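Local coordinates for uncharacterized protein (Bacteroides caccae, PDB 4L7A) that is of uncharacterised function but probably acts as a zinc-dependent metallopeptidase, at residues Y31-Y41 and T86-L96. Sequence-based numbering, arbitrary orientation.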
ATOM      1  N   TYR A  31      -7.145   6.290 -14.404  1.00 23.19           N
ATOM      2  CA  TYR A  31      -6.542   6.855 -13.206  1.00 22.20           C
ATOM      3  C   TYR A  31      -6.981   8.308 -13.033  1.00 23.91           C
ATOM      4  O   TYR A  31      -7.528   8.665 -12.004  1.00 21.98           O
ATOM      5  CB  TYR A  31      -5.011   6.762 -13.248  1.00 21.02           C
ATOM      6  CG  TYR A  31      -4.444   5.427 -12.719  1.00 21.21           C
ATOM      7  CD1 TYR A  31      -4.395   4.319 -13.509  1.00 21.30           C
ATOM      8  CD2 TYR A  31      -3.998   5.317 -11.434  1.00 19.97           C
ATOM      9  CE1 TYR A  31      -3.889   3.097 -13.033  1.00 21.73           C
ATOM     10  CE2 TYR A  31      -3.488   4.116 -10.931  1.00 20.89           C
ATOM     11  CZ  TYR A  31      -3.418   3.017 -11.737  1.00 21.71           C
ATOM     12  OH  TYR A  31      -2.924   1.830 -11.270  1.00 22.58           O
ATOM     13  N   VAL A  32      -6.805   9.114 -14.068  1.00 26.18           N
ATOM     14  CA  VAL A  32      -7.090  10.549 -13.994  1.00 28.62           C
ATOM     15  C   VAL A  32      -8.574  10.787 -13.873  1.00 29.94           C
ATOM     16  O   VAL A  32      -9.013  11.381 -12.888  1.00 28.85           O
ATOM     17  CB  VAL A  32      -6.617  11.342 -15.212  1.00 28.57           C
ATOM     18  CG1 VAL A  32      -6.975  12.853 -15.011  1.00 31.14           C
ATOM     19  CG2 VAL A  32      -5.124  11.222 -15.412  1.00 27.76           C
ATOM     20  N   ASN A  33      -9.354  10.259 -14.805  1.00 30.56           N
ATOM     21  CA  ASN A  33     -10.775  10.562 -14.746  1.00 35.04           C
ATOM     22  C   ASN A  33     -11.523  10.030 -13.536  1.00 34.26           C
ATOM     23  O   ASN A  33     -12.272  10.791 -12.966  1.00 36.59           O
ATOM     24  CB  ASN A  33     -11.499  10.234 -16.037  1.00 36.46           C
ATOM     25  CG  ASN A  33     -11.070  11.147 -17.157  1.00 39.31           C
ATOM     26  OD1 ASN A  33     -10.450  12.182 -16.938  1.00 43.03           O
ATOM     27  ND2 ASN A  33     -11.345  10.741 -18.371  1.00 41.33           N
ATOM     28  N   PRO A  34     -11.354   8.745 -13.154  1.00 33.38           N
ATOM     29  CA  PRO A  34     -12.125   8.284 -12.001  1.00 32.02           C
ATOM     30  C   PRO A  34     -11.573   8.752 -10.649  1.00 31.09           C
ATOM     31  O   PRO A  34     -12.349   8.941  -9.709  1.00 29.18           O
ATOM     32  CB  PRO A  34     -12.016   6.757 -12.080  1.00 33.91           C
ATOM     33  CG  PRO A  34     -11.596   6.441 -13.418  1.00 35.09           C
ATOM     34  CD  PRO A  34     -10.773   7.615 -13.891  1.00 34.54           C
ATOM     35  N   TYR A  35     -10.250   8.932 -10.534  1.00 28.64           N
ATOM     36  CA  TYR A  35      -9.618   9.130  -9.218  1.00 26.41           C
ATOM     37  C   TYR A  35      -8.766  10.379  -9.051  1.00 26.71           C
ATOM     38  O   TYR A  35      -8.240  10.633  -7.967  1.00 25.16           O
ATOM     39  CB  TYR A  35      -8.712   7.924  -8.938  1.00 25.76           C
ATOM     40  CG  TYR A  35      -9.366   6.597  -9.137  1.00 25.56           C
ATOM     41  CD1 TYR A  35     -10.380   6.175  -8.282  1.00 26.93           C
ATOM     42  CD2 TYR A  35      -8.967   5.751 -10.129  1.00 25.47           C
ATOM     43  CE1 TYR A  35     -10.968   4.994  -8.431  1.00 27.02           C
ATOM     44  CE2 TYR A  35      -9.546   4.506 -10.280  1.00 25.66           C
ATOM     45  CZ  TYR A  35     -10.560   4.161  -9.446  1.00 27.34           C
ATOM     46  OH  TYR A  35     -11.140   2.950  -9.561  1.00 26.95           O
ATOM     47  N   ASN A  36      -8.588  11.132 -10.126  1.00 28.74           N
ATOM     48  CA  ASN A  36      -7.693  12.306 -10.125  0.50 28.20           C
ATOM     49  C   ASN A  36      -6.267  11.940  -9.691  1.00 26.98           C
ATOM     50  O   ASN A  36      -5.636  12.639  -8.938  1.00 27.08           O
ATOM     51  CB  ASN A  36      -8.258  13.449  -9.260  0.50 28.42           C
ATOM     52  CG  ASN A  36      -9.655  13.850  -9.678  0.50 28.84           C
ATOM     53  OD1 ASN A  36     -10.501  14.140  -8.851  0.50 29.57           O
ATOM     54  ND2 ASN A  36      -9.907  13.844 -10.963  0.50 29.02           N
ATOM     55  N   ILE A  37      -5.769  10.824 -10.178  1.00 26.80           N
ATOM     56  CA  ILE A  37      -4.404  10.395  -9.902  1.00 25.96           C
ATOM     57  C   ILE A  37      -3.581  10.564 -11.152  1.00 25.59           C
ATOM     58  O   ILE A  37      -3.935  10.105 -12.214  1.00 26.47           O
ATOM     59  CB  ILE A  37      -4.317   8.923  -9.443  1.00 24.15           C
ATOM     60  CG1 ILE A  37      -5.061   8.724  -8.129  1.00 24.24           C
ATOM     61  CG2 ILE A  37      -2.885   8.521  -9.290  1.00 23.61           C
ATOM     62  CD1 ILE A  37      -5.307   7.257  -7.764  1.00 23.72           C
ATOM     63  N   ASP A  38      -2.435  11.186 -11.013  1.00 27.12           N
ATOM     64  CA  ASP A  38      -1.537  11.327 -12.139  1.00 29.05           C
ATOM     65  C   ASP A  38      -0.546  10.190 -12.033  1.00 28.92           C
ATOM     66  O   ASP A  38       0.339  10.187 -11.161  1.00 30.47           O
ATOM     67  CB  ASP A  38      -0.926  12.732 -12.056  1.00 32.23           C
ATOM     68  CG  ASP A  38      -0.028  13.088 -13.223  1.00 38.81           C
ATOM     69  OD1 ASP A  38      -0.001  12.391 -14.268  1.00 46.46           O
ATOM     70  OD2 ASP A  38       0.696  14.091 -13.061  1.00 43.66           O
ATOM     71  N   PHE A  39      -0.646   9.217 -12.919  1.00 27.96           N
ATOM     72  CA  PHE A  39       0.287   8.077 -12.946  1.00 27.31           C
ATOM     73  C   PHE A  39       1.375   8.279 -13.996  1.00 28.09           C
ATOM     74  O   PHE A  39       1.096   8.269 -15.173  1.00 31.29           O
ATOM     75  CB  PHE A  39      -0.524   6.831 -13.251  1.00 26.59           C
ATOM     76  CG  PHE A  39       0.206   5.504 -13.097  1.00 27.06           C
ATOM     77  CD1 PHE A  39       1.146   5.083 -14.018  1.00 26.74           C
ATOM     78  CD2 PHE A  39      -0.171   4.594 -12.090  1.00 27.79           C
ATOM     79  CE1 PHE A  39       1.724   3.850 -13.907  1.00 26.13           C
ATOM     80  CE2 PHE A  39       0.423   3.339 -11.975  1.00 25.65           C
ATOM     81  CZ  PHE A  39       1.393   2.987 -12.884  1.00 26.45           C
ATOM     82  N   LYS A  40       2.624   8.434 -13.580  1.00 27.53           N
ATOM     83  CA  LYS A  40       3.695   8.780 -14.515  1.00 28.70           C
ATOM     84  C   LYS A  40       4.676   7.625 -14.719  1.00 26.99           C
ATOM     85  O   LYS A  40       5.146   7.013 -13.752  1.00 25.97           O
ATOM     86  CB  LYS A  40       4.447  10.002 -14.020  1.00 33.01           C
ATOM     87  CG  LYS A  40       3.590  11.232 -13.814  1.00 37.74           C
ATOM     88  CD  LYS A  40       4.456  12.463 -13.763  1.00 44.12           C
ATOM     89  CE  LYS A  40       3.668  13.696 -13.373  1.00 50.28           C
ATOM     90  NZ  LYS A  40       4.600  14.832 -13.210  1.00 52.69           N
ATOM     91  N   TYR A  41       4.953   7.313 -15.979  1.00 25.57           N
ATOM     92  CA  TYR A  41       5.940   6.308 -16.314  1.00 25.54           C
ATOM     93  C   TYR A  41       7.042   6.845 -17.179  1.00 25.60           C
ATOM     94  O   TYR A  41       8.127   6.263 -17.203  1.00 25.07           O
ATOM     95  CB  TYR A  41       5.301   5.121 -16.984  1.00 24.43           C
ATOM     96  CG  TYR A  41       4.779   5.423 -18.335  1.00 25.16           C
ATOM     97  CD1 TYR A  41       3.556   6.044 -18.496  1.00 25.79           C
ATOM     98  CD2 TYR A  41       5.514   5.099 -19.459  1.00 25.15           C
ATOM     99  CE1 TYR A  41       3.069   6.351 -19.775  1.00 27.60           C
ATOM    100  CE2 TYR A  41       5.055   5.415 -20.728  1.00 27.35           C
ATOM    101  CZ  TYR A  41       3.813   6.022 -20.875  1.00 26.46           C
ATOM    102  OH  TYR A  41       3.388   6.338 -22.122  1.00 26.92           O
ATOM    103  N   THR A  86     -12.560   5.810  -2.024  1.00 23.45           N
ATOM    104  CA  THR A  86     -11.288   5.626  -2.739  1.00 22.71           C
ATOM    105  C   THR A  86     -10.633   6.940  -3.020  1.00 22.91           C
ATOM    106  O   THR A  86      -9.444   7.103  -2.759  1.00 23.53           O
ATOM    107  CB  THR A  86     -11.486   4.835  -4.046  1.00 22.46           C
ATOM    108  OG1 THR A  86     -12.231   3.662  -3.747  1.00 21.50           O
ATOM    109  CG2 THR A  86     -10.150   4.416  -4.673  1.00 22.11           C
ATOM    110  N   ARG A  87     -11.416   7.897  -3.508  1.00 23.73           N
ATOM    111  CA  ARG A  87     -10.892   9.212  -3.805  1.00 24.73           C
ATOM    112  C   ARG A  87     -10.410   9.906  -2.559  1.00 23.56           C
ATOM    113  O   ARG A  87      -9.513  10.721  -2.639  1.00 23.40           O
ATOM    114  CB  ARG A  87     -11.928  10.099  -4.551  1.00 26.91           C
ATOM    115  CG  ARG A  87     -12.149   9.644  -6.007  1.00 30.40           C
ATOM    116  CD  ARG A  87     -13.484  10.141  -6.611  1.00 33.55           C
ATOM    117  NE  ARG A  87     -13.439  11.589  -6.770  1.00 37.35           N
ATOM    118  CZ  ARG A  87     -12.762  12.247  -7.731  1.00 42.56           C
ATOM    119  NH1 ARG A  87     -12.033  11.615  -8.658  1.00 43.57           N
ATOM    120  NH2 ARG A  87     -12.819  13.569  -7.789  1.00 43.98           N
ATOM    121  N   ALA A  88     -11.033   9.640  -1.407  1.00 23.93           N
ATOM    122  CA  ALA A  88     -10.681  10.377  -0.193  1.00 24.62           C
ATOM    123  C   ALA A  88      -9.289  10.062   0.340  1.00 25.57           C
ATOM    124  O   ALA A  88      -8.733  10.873   1.039  1.00 28.24           O
ATOM    125  CB  ALA A  88     -11.705  10.141   0.917  1.00 24.87           C
ATOM    126  N   CYS A  89      -8.754   8.878   0.058  1.00 25.13           N
ATOM    127  CA  CYS A  89      -7.426   8.533   0.522  1.00 24.54           C
ATOM    128  C   CYS A  89      -6.415   8.235  -0.584  1.00 24.18           C
ATOM    129  O   CYS A  89      -5.466   7.526  -0.345  1.00 25.58           O
ATOM    130  CB  CYS A  89      -7.501   7.359   1.490  1.00 23.79           C
ATOM    131  SG  CYS A  89      -8.401   5.929   0.936  1.00 23.93           S
ATOM    132  N   ALA A  90      -6.639   8.759  -1.787  1.00 23.31           N
ATOM    133  CA  ALA A  90      -5.776   8.470  -2.918  1.00 21.72           C
ATOM    134  C   ALA A  90      -4.580   9.369  -2.911  1.00 20.25           C
ATOM    135  O   ALA A  90      -4.629  10.448  -2.425  1.00 21.27           O
ATOM    136  CB  ALA A  90      -6.527   8.637  -4.233  1.00 23.66           C
ATOM    137  N   PRO A  91      -3.457   8.884  -3.416  1.00 20.27           N
ATOM    138  CA  PRO A  91      -2.375   9.814  -3.570  1.00 21.18           C
ATOM    139  C   PRO A  91      -2.715  10.744  -4.743  1.00 23.27           C
ATOM    140  O   PRO A  91      -3.558  10.420  -5.549  1.00 22.01           O
ATOM    141  CB  PRO A  91      -1.199   8.911  -3.964  1.00 20.05           C
ATOM    142  CG  PRO A  91      -1.817   7.819  -4.735  1.00 21.22           C
ATOM    143  CD  PRO A  91      -3.239   7.627  -4.157  1.00 20.75           C
ATOM    144  N   LYS A  92      -2.010  11.847  -4.880  1.00 27.27           N
ATOM    145  CA  LYS A  92      -2.126  12.692  -6.104  1.00 29.99           C
ATOM    146  C   LYS A  92      -1.297  12.200  -7.286  1.00 27.51           C
ATOM    147  O   LYS A  92      -1.639  12.426  -8.453  1.00 25.89           O
ATOM    148  CB  LYS A  92      -1.704  14.149  -5.828  1.00 33.22           C
ATOM    149  CG  LYS A  92      -2.418  14.839  -4.646  1.00 39.06           C
ATOM    150  CD  LYS A  92      -3.914  15.119  -4.896  1.00 46.70           C
ATOM    151  CE  LYS A  92      -4.806  14.718  -3.671  1.00 53.13           C
ATOM    152  NZ  LYS A  92      -6.052  14.060  -4.185  1.00 58.35           N
ATOM    153  N   VAL A  93      -0.153  11.590  -6.996  1.00 26.90           N
ATOM    154  CA  VAL A  93       0.787  11.188  -8.044  1.00 25.34           C
ATOM    155  C   VAL A  93       1.437   9.848  -7.713  1.00 23.88           C
ATOM    156  O   VAL A  93       1.767   9.584  -6.539  1.00 22.36           O
ATOM    157  CB  VAL A  93       1.887  12.276  -8.217  1.00 27.75           C
ATOM    158  CG1 VAL A  93       2.957  11.808  -9.200  1.00 29.11           C
ATOM    159  CG2 VAL A  93       1.296  13.569  -8.726  1.00 27.85           C
ATOM    160  N   ILE A  94       1.537   8.987  -8.724  1.00 22.17           N
ATOM    161  CA  ILE A  94       2.265   7.722  -8.657  1.00 21.58           C
ATOM    162  C   ILE A  94       3.356   7.804  -9.741  1.00 24.15           C
ATOM    163  O   ILE A  94       3.048   8.233 -10.870  1.00 25.89           O
ATOM    164  CB  ILE A  94       1.345   6.529  -8.843  1.00 20.13           C
ATOM    165  CG1 ILE A  94       0.349   6.428  -7.699  1.00 20.26           C
ATOM    166  CG2 ILE A  94       2.136   5.247  -8.826  1.00 20.83           C
ATOM    167  CD1 ILE A  94      -0.831   5.527  -7.986  1.00 19.28           C
ATOM    168  N   HIS A  95       4.632   7.565  -9.389  1.00 23.02           N
ATOM    169  CA  HIS A  95       5.718   7.562 -10.398  1.00 23.48           C
ATOM    170  C   HIS A  95       6.255   6.170 -10.427  1.00 20.96           C
ATOM    171  O   HIS A  95       6.444   5.598  -9.373  1.00 20.37           O
ATOM    172  CB  HIS A  95       6.902   8.410  -9.970  1.00 26.61           C
ATOM    173  CG  HIS A  95       6.682   9.874 -10.105  1.00 31.35           C
ATOM    174  ND1 HIS A  95       7.671  10.796  -9.823  1.00 40.63           N
ATOM    175  CD2 HIS A  95       5.621  10.586 -10.546  1.00 32.79           C
ATOM    176  CE1 HIS A  95       7.221  12.021 -10.059  1.00 38.65           C
ATOM    177  NE2 HIS A  95       5.978  11.917 -10.503  1.00 40.24           N
ATOM    178  N   LEU A  96       6.515   5.635 -11.594  1.00 19.46           N
ATOM    179  CA  LEU A  96       7.262   4.391 -11.712  1.00 18.79           C
ATOM    180  C   LEU A  96       8.651   4.762 -12.176  1.00 19.14           C
ATOM    181  O   LEU A  96       8.809   5.555 -13.118  1.00 17.57           O
ATOM    182  CB  LEU A  96       6.647   3.448 -12.728  1.00 19.59           C
ATOM    183  CG  LEU A  96       5.205   3.077 -12.561  1.00 20.32           C
ATOM    184  CD1 LEU A  96       4.869   1.939 -13.504  1.00 20.45           C
ATOM    185  CD2 LEU A  96       4.944   2.645 -11.127  1.00 21.43           C
TER
HETATM  186  O   HOH W   1      -5.952  11.813  -6.262  1.00 25.87           O
HETATM  187  O   HOH W   2       9.872   6.263 -15.452  1.00 26.86           O
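Phe39 and Ile94 pair across two parallel strands, 38-40 and 93-96, and turn to the same face of the sheet. With CG anti to the backbone N (chi1 -170°), the Phe39 ring hangs from this face, its side and far end against Ile94 and Leu96. Phe39 CD2 meets Ile94 CG2 at 4.0 Å, and Phe39 CZ at the far end meets Leu96 CD1 at 3.7 Å. The longer branch of Ile94 runs back toward the start of the strand, where Ile94 CD1 touches Ile37 CG2 at 3.9 Å. Ile37 in turn reaches Ala90 CB and the Pro91 ring with CD1. Helix 59-81 packs on this face through Ala66, which touches Phe39.

On the other face the Lys40 chain runs alongside the His95 ring, with Lys40 CD 3.6 Å from His95 NE2. Between the strands, four backbone hydrogen bonds link Asp38 and Lys40 to Lys92, Ile94 and Leu96. Water bridges Tyr41 O and Leu96 O just beyond.

At the helix ends, Arg87 bends at chi3 (68°) and brings its guanidinium to the end of helix 17-35. Arg87 NH1 donates to Pro34 O at 2.9 Å, from above the carbonyl plane. Arg87 NH2 donates to Asn36 OD1 in one of the two positions of the Asn36 side chain, so this bond is less certain. Nearby, Thr86 CG2 meets the Tyr35 ring, and the hydroxyls of both residues bond to Asp78.

Strand 38-40 is an edge strand of a mixed four-stranded sheet. The connection to strand 93-98 runs through helices 59-81 and 83-88, giving a beta-alpha-beta crossover.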